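Local coordinates for protein tRNA (guanine(26)-N(2))-dimethyltransferase (Pyrococcus horikoshii, PDB 2DUL) that probably dimethylates the N2 atom of guanine 26 in a number of tRNAs, with S-adenosyl-L-methionine as the methyl donor, at residues F146-L151 with A208-L213. Residues are numbered along the deposited sequence; the frame is centred on the assembly and turned at random.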
loop_
_atom_site.group_PDB
_atom_site.type_symbol
_atom_site.label_atom_id
_atom_site.label_comp_id
_atom_site.label_asym_id
_atom_site.label_seq_id
_atom_site.Cartn_x
_atom_site.Cartn_y
_atom_site.Cartn_z
ATOM N N PHE A 146 6.989 -3.119 -13.084
ATOM C CA PHE A 146 5.782 -2.523 -13.667
ATOM C C PHE A 146 5.522 -1.065 -13.265
ATOM O O PHE A 146 4.658 -0.402 -13.846
ATOM C CB PHE A 146 4.540 -3.337 -13.261
ATOM C CG PHE A 146 4.622 -4.801 -13.605
ATOM C CD1 PHE A 146 4.538 -5.228 -14.930
ATOM C CD2 PHE A 146 4.784 -5.752 -12.602
ATOM C CE1 PHE A 146 4.617 -6.583 -15.252
ATOM C CE2 PHE A 146 4.864 -7.114 -12.911
ATOM C CZ PHE A 146 4.782 -7.530 -14.237
ATOM N N LEU A 147 6.256 -0.577 -12.270
ATOM C CA LEU A 147 6.046 0.772 -11.757
ATOM C C LEU A 147 6.195 1.932 -12.732
ATOM O O LEU A 147 5.337 2.823 -12.772
ATOM C CB LEU A 147 6.960 1.027 -10.557
ATOM C CG LEU A 147 6.835 2.434 -9.954
ATOM C CD1 LEU A 147 5.439 2.624 -9.372
ATOM C CD2 LEU A 147 7.895 2.633 -8.867
ATOM N N ASP A 148 7.275 1.942 -13.510
ATOM C CA ASP A 148 7.484 3.056 -14.429
ATOM C C ASP A 148 6.375 3.172 -15.467
ATOM O O ASP A 148 5.905 4.276 -15.766
ATOM C CB ASP A 148 8.840 2.946 -15.126
ATOM C CG ASP A 148 9.211 4.227 -15.857
ATOM O OD1 ASP A 148 9.327 5.274 -15.186
ATOM O OD2 ASP A 148 9.378 4.192 -17.091
ATOM N N THR A 149 5.942 2.043 -16.011
ATOM C CA THR A 149 4.882 2.069 -17.010
ATOM C C THR A 149 3.547 2.464 -16.379
ATOM O O THR A 149 2.756 3.184 -16.989
ATOM C CB THR A 149 4.750 0.705 -17.722
ATOM O OG1 THR A 149 6.025 0.332 -18.264
ATOM C CG2 THR A 149 3.741 0.793 -18.876
ATOM N N ALA A 150 3.292 2.011 -15.153
ATOM C CA ALA A 150 2.043 2.376 -14.496
ATOM C C ALA A 150 1.998 3.892 -14.306
ATOM O O ALA A 150 0.936 4.508 -14.404
ATOM C CB ALA A 150 1.925 1.675 -13.145
ATOM N N LEU A 151 3.157 4.487 -14.041
ATOM C CA LEU A 151 3.245 5.926 -13.830
ATOM C C LEU A 151 2.973 6.720 -15.105
ATOM O O LEU A 151 2.754 7.931 -15.048
ATOM C CB LEU A 151 4.615 6.294 -13.255
ATOM C CG LEU A 151 4.767 5.989 -11.765
ATOM C CD1 LEU A 151 6.229 6.096 -11.348
ATOM C CD2 LEU A 151 3.903 6.966 -10.961
ATOM N N ALA A 208 8.277 8.874 -10.198
ATOM C CA ALA A 208 7.262 9.784 -10.727
ATOM C C ALA A 208 7.782 11.162 -11.122
ATOM O O ALA A 208 7.264 11.782 -12.057
ATOM C CB ALA A 208 6.129 9.944 -9.710
ATOM N N ALA A 209 8.798 11.637 -10.409
ATOM C CA ALA A 209 9.354 12.969 -10.647
ATOM C C ALA A 209 9.732 13.303 -12.083
ATOM O O ALA A 209 9.488 14.422 -12.536
ATOM C CB ALA A 209 10.563 13.217 -9.710
ATOM N N LYS A 210 10.316 12.355 -12.810
ATOM C CA LYS A 210 10.718 12.646 -14.184
ATOM C C LYS A 210 9.567 12.996 -15.129
ATOM O O LYS A 210 9.791 13.574 -16.186
ATOM C CB LYS A 210 11.550 11.494 -14.771
ATOM C CG LYS A 210 10.818 10.177 -14.967
ATOM C CD LYS A 210 11.789 9.143 -15.536
ATOM C CE LYS A 210 11.165 7.752 -15.627
ATOM N NZ LYS A 210 10.841 7.232 -14.274
ATOM N N TYR A 211 8.340 12.655 -14.751
ATOM C CA TYR A 211 7.177 12.969 -15.578
ATOM C C TYR A 211 6.573 14.287 -15.112
ATOM O O TYR A 211 5.460 14.644 -15.499
ATOM C CB TYR A 211 6.137 11.857 -15.446
ATOM C CG TYR A 211 6.668 10.514 -15.893
ATOM C CD1 TYR A 211 7.064 10.313 -17.216
ATOM C CD2 TYR A 211 6.811 9.461 -14.989
ATOM C CE1 TYR A 211 7.599 9.083 -17.638
ATOM C CE2 TYR A 211 7.347 8.224 -15.400
ATOM C CZ TYR A 211 7.737 8.050 -16.727
ATOM O OH TYR A 211 8.272 6.847 -17.142
ATOM N N ASP A 212 7.328 15.005 -14.288
ATOM C CA ASP A 212 6.880 16.264 -13.704
ATOM C C ASP A 212 5.592 16.010 -12.920
ATOM O O ASP A 212 4.607 16.742 -13.033
ATOM C CB ASP A 212 6.671 17.333 -14.783
ATOM C CG ASP A 212 7.989 17.811 -15.394
ATOM O OD1 ASP A 212 9.046 17.641 -14.744
ATOM O OD2 ASP A 212 7.967 18.364 -16.516
ATOM N N LEU A 213 5.624 14.943 -12.125
ATOM C CA LEU A 213 4.501 14.551 -11.287
ATOM C C LEU A 213 4.984 14.422 -9.855
ATOM O O LEU A 213 6.113 14.002 -9.611
ATOM C CB LEU A 213 3.946 13.190 -11.715
ATOM C CG LEU A 213 3.304 13.044 -13.091
ATOM C CD1 LEU A 213 3.002 11.566 -13.333
ATOM C CD2 LEU A 213 2.027 13.896 -13.169
#
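Asp148 takes hold of both Lys210 and Tyr211 through one carboxylate oxygen, joining helix 144-153 of the class I-like methyltransferase fold to the type I beta turn, Ala209 to Asp212, that leads from helix 192-209 into strand 213-223. Lys210 NZ forms a salt bridge with Asp148 OD1 at 2.6 Å, arriving on the syn side but 27° out of the carboxylate plane. The hydroxyl of Tyr211 donates to the same oxygen, OH to OD1 2.7 Å, from the opposite face of that plane. The Asp148 carboxylate swings out to the turn because its CG stands anti to the backbone N (chi1 -168°), and its plane lies 31° from that of the tyrosine ring. The lysine arches over this ring, its CG 3.9 Å above the ring centre, and bends at its last torsion to bring the ammonium down to the acid. Were Asp148 replaced by alanine, the Lys210 ammonium would probably lose its carboxylate mate and the Tyr211 hydroxyl this acceptor, weakening the tie between helix and turn. One helical turn beyond Asp148, Leu151 supplies the apolar part of the contact: its CB lies 4.0 Å from Tyr211 CE2, approaching the ring obliquely. The branches of Leu151 spread against Ala208 of helix 192-209, CD2 resting 3.9 Å from Ala208 CB and CD1 3.6 Å from Ala208 N. Arg152 adds a second shell, its NH2 salt-bridged to Asp148 OD2 and its NE hydrogen-bonded to Tyr211 OH, while Lys210 NZ also hydrogen-bonds to the carbonyl O of Tyr207.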